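PDB 4LLS: geranyltranstransferase from Roseobacter denitrificans, which probably condenses isopentenyl diphosphate with an allylic prenyl diphosphate, in a metal-dependent reaction, to lengthen isoprenoid chains toward farnesyl or geranylgeranyl diphosphate. Local coordinates for residues L69-A74 and G82-S87. Sequence-based numbering, arbitrary orientation.
Sequences LVLETA and GEAIWS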
ATOM      1  N   LEU A  69      -8.316 -11.923  15.204  1.00 10.93           N
ATOM      2  CA  LEU A  69      -9.201 -12.696  14.356  1.00 11.08           C
ATOM      3  C   LEU A  69      -8.446 -13.656  13.452  1.00 11.54           C
ATOM      4  O   LEU A  69      -8.867 -14.784  13.214  1.00 11.52           O
ATOM      5  CB  LEU A  69     -10.137 -11.794  13.544  1.00 11.14           C
ATOM      6  CG  LEU A  69     -11.248 -11.138  14.362  1.00 12.89           C
ATOM      7  CD1 LEU A  69     -11.930 -10.051  13.568  1.00 12.97           C
ATOM      8  CD2 LEU A  69     -12.285 -12.165  14.817  1.00 13.47           C
ATOM      9  N   VAL A  70      -7.335 -13.177  12.891  1.00 10.60           N
ATOM     10  CA  VAL A  70      -6.525 -14.039  12.035  1.00 11.00           C
ATOM     11  C   VAL A  70      -5.994 -15.218  12.831  1.00 11.21           C
ATOM     12  O   VAL A  70      -6.147 -16.374  12.432  1.00 11.83           O
ATOM     13  CB  VAL A  70      -5.345 -13.280  11.392  1.00 10.14           C
ATOM     14  CG1 VAL A  70      -4.389 -14.219  10.678  1.00 11.75           C
ATOM     15  CG2 VAL A  70      -5.853 -12.216  10.441  1.00 10.88           C
ATOM     16  N   LEU A  71      -5.420 -14.930  13.976  1.00 11.95           N
ATOM     17  CA  LEU A  71      -4.815 -15.996  14.805  1.00 12.45           C
ATOM     18  C   LEU A  71      -5.872 -16.984  15.273  1.00 12.39           C
ATOM     19  O   LEU A  71      -5.641 -18.189  15.297  1.00 12.73           O
ATOM     20  CB  LEU A  71      -4.089 -15.409  15.997  1.00 11.69           C
ATOM     21  CG  LEU A  71      -2.863 -14.570  15.653  1.00 12.91           C
ATOM     22  CD1 LEU A  71      -2.219 -13.957  16.868  1.00 15.80           C
ATOM     23  CD2 LEU A  71      -1.846 -15.398  14.912  1.00 15.32           C
ATOM     24  N   GLU A  72      -7.032 -16.494  15.648  1.00 11.83           N
ATOM     25  CA  GLU A  72      -8.050 -17.385  16.208  1.00 12.91           C
ATOM     26  C   GLU A  72      -8.806 -18.159  15.150  1.00 13.91           C
ATOM     27  O   GLU A  72      -9.192 -19.303  15.371  1.00 14.02           O
ATOM     28  CB  GLU A  72      -8.983 -16.609  17.143  1.00 13.98           C
ATOM     29  CG  GLU A  72      -8.314 -16.169  18.404  1.00 16.69           C
ATOM     30  CD  GLU A  72      -7.714 -17.327  19.193  1.00 18.11           C
ATOM     31  OE1 GLU A  72      -6.566 -17.193  19.654  1.00 21.38           O
ATOM     32  OE2 GLU A  72      -8.374 -18.382  19.272  1.00 18.75           O
ATOM     33  N   THR A  73      -9.050 -17.580  13.981  1.00 11.56           N
ATOM     34  CA  THR A  73      -9.617 -18.367  12.903  1.00 11.63           C
ATOM     35  C   THR A  73      -8.599 -19.371  12.357  1.00 13.92           C
ATOM     36  O   THR A  73      -8.983 -20.453  11.921  1.00 14.00           O
ATOM     37  CB  THR A  73     -10.226 -17.479  11.809  1.00 12.36           C
ATOM     38  OG1 THR A  73      -9.208 -16.693  11.164  1.00 11.65           O
ATOM     39  CG2 THR A  73     -11.353 -16.606  12.373  1.00 12.24           C
ATOM     40  N   ALA A  74      -7.318 -19.042  12.390  1.00 13.10           N
ATOM     41  CA  ALA A  74      -6.284 -20.038  12.037  1.00 14.10           C
ATOM     42  C   ALA A  74      -6.313 -21.210  13.024  1.00 15.25           C
ATOM     43  O   ALA A  74      -6.309 -22.385  12.607  1.00 15.03           O
ATOM     44  CB  ALA A  74      -4.927 -19.386  12.020  1.00 13.75           C
ATOM     45  N   GLY A  82       2.725 -20.100  14.223  1.00 17.32           N
ATOM     46  CA  GLY A  82       3.949 -19.586  13.651  1.00 18.08           C
ATOM     47  C   GLY A  82       3.831 -19.188  12.200  1.00 19.77           C
ATOM     48  O   GLY A  82       4.648 -18.384  11.740  1.00 20.45           O
ATOM     49  N   GLU A  83       2.857 -19.765  11.484  1.00 17.45           N
ATOM     50  CA  GLU A  83       2.475 -19.333  10.132  1.00 16.96           C
ATOM     51  C   GLU A  83       1.477 -18.166  10.201  1.00 14.87           C
ATOM     52  O   GLU A  83       1.637 -17.131   9.530  1.00 13.96           O
ATOM     53  CB  GLU A  83       1.868 -20.449   9.295  1.00 21.15           C
ATOM     54  CG  GLU A  83       2.912 -21.496   8.959  1.00 24.63           C
ATOM     55  CD  GLU A  83       2.337 -22.749   8.370  1.00 26.36           C
ATOM     56  OE1 GLU A  83       1.217 -22.737   7.835  1.00 25.90           O
ATOM     57  OE2 GLU A  83       3.099 -23.752   8.384  1.00 39.42           O
ATOM     58  N   ALA A  84       0.472 -18.291  11.061  1.00 14.99           N
ATOM     59  CA  ALA A  84      -0.630 -17.345  11.059  1.00 14.23           C
ATOM     60  C   ALA A  84      -0.155 -15.965  11.476  1.00 14.23           C
ATOM     61  O   ALA A  84      -0.745 -14.971  11.069  1.00 11.97           O
ATOM     62  CB  ALA A  84      -1.713 -17.827  11.998  1.00 13.84           C
ATOM     63  N   ILE A  85       0.880 -15.878  12.305  1.00 13.09           N
ATOM     64  CA  ILE A  85       1.406 -14.578  12.757  1.00 11.78           C
ATOM     65  C   ILE A  85       1.723 -13.635  11.574  1.00 12.20           C
ATOM     66  O   ILE A  85       1.649 -12.419  11.720  1.00 12.18           O
ATOM     67  CB  ILE A  85       2.610 -14.750  13.704  1.00 13.47           C
ATOM     68  CG1 ILE A  85       2.908 -13.454  14.416  1.00 13.20           C
ATOM     69  CG2 ILE A  85       3.837 -15.278  12.966  1.00 14.46           C
ATOM     70  CD1 ILE A  85       1.806 -12.899  15.295  1.00 15.24           C
ATOM     71  N   TRP A  86       2.188 -14.180  10.438  1.00 12.11           N
ATOM     72  CA  TRP A  86       2.528 -13.336   9.305  1.00 12.64           C
ATOM     73  C   TRP A  86       1.280 -12.582   8.831  1.00 11.31           C
ATOM     74  O   TRP A  86       1.347 -11.372   8.546  1.00 11.70           O
ATOM     75  CB  TRP A  86       3.147 -14.159   8.179  1.00 11.68           C
ATOM     76  CG  TRP A  86       4.501 -14.701   8.546  1.00 13.36           C
ATOM     77  CD1 TRP A  86       4.773 -15.880   9.163  1.00 14.39           C
ATOM     78  CD2 TRP A  86       5.732 -14.005   8.425  1.00 13.27           C
ATOM     79  NE1 TRP A  86       6.133 -15.948   9.471  1.00 16.50           N
ATOM     80  CE2 TRP A  86       6.742 -14.802   9.035  1.00 15.57           C
ATOM     81  CE3 TRP A  86       6.075 -12.739   7.931  1.00 14.91           C
ATOM     82  CZ2 TRP A  86       8.064 -14.382   9.118  1.00 15.30           C
ATOM     83  CZ3 TRP A  86       7.376 -12.354   7.984  1.00 15.83           C
ATOM     84  CH2 TRP A  86       8.371 -13.181   8.548  1.00 16.13           C
ATOM     85  N   SER A  87       0.182 -13.301   8.636  1.00 11.37           N
ATOM     86  CA  SER A  87      -1.053 -12.682   8.170  1.00 10.83           C
ATOM     87  C   SER A  87      -1.679 -11.795   9.246  1.00 11.40           C
ATOM     88  O   SER A  87      -2.279 -10.744   8.947  1.00 10.94           O
ATOM     89  CB  SER A  87      -2.039 -13.756   7.767  1.00 12.34           C
ATOM     90  OG  SER A  87      -1.637 -14.384   6.583  1.00 13.97           O
TER
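Ala84 meets three residues of the preceding helix, Val70, Leu71 and Ala74, and illustrates direct methyl-to-methyl contact between two helices. Its methyl points toward helix 65-76 and lies 3.6 Å from Ala74 CB, while Leu71 CD2 closes in on the same carbon at 3.8 Å. The short axes approach to 8.6 Å, and the CA atoms of Leu71 and Ala84 are 5.8 Å apart. Leu71 starts out along the flank of its helix, with CG anti to the carbonyl carbon (chi1 -66°); CD1 continues the extended chain, and the other branch, CD2, turns to the partner helix, touching both the Ala84 methyl and the backbone N of Ile85. Consecutive helices 65-76 and 81-102, joined by a short connection, thus form an antiparallel helical hairpin, their segments inclined at 147°, within the predominantly helical fold of trans-prenyl synthases. Val70 meets the carbonyl of Ala84, and also Ser87, one turn on. Its CG1, anti to the backbone N (chi1 171°), sits 3.7 Å from Ala84 O and 3.8 Å from Ser87 CB, both van der Waals contacts. No hydrogen bond crosses between the segments. Around the contact, Ser208 and Ala211 of helix 190-215 touch Val70, while helix 22-43 lies against both Leu71 and Ile85; the Val70 side chain is about 13 Å from the bound isopentenyl diphosphate.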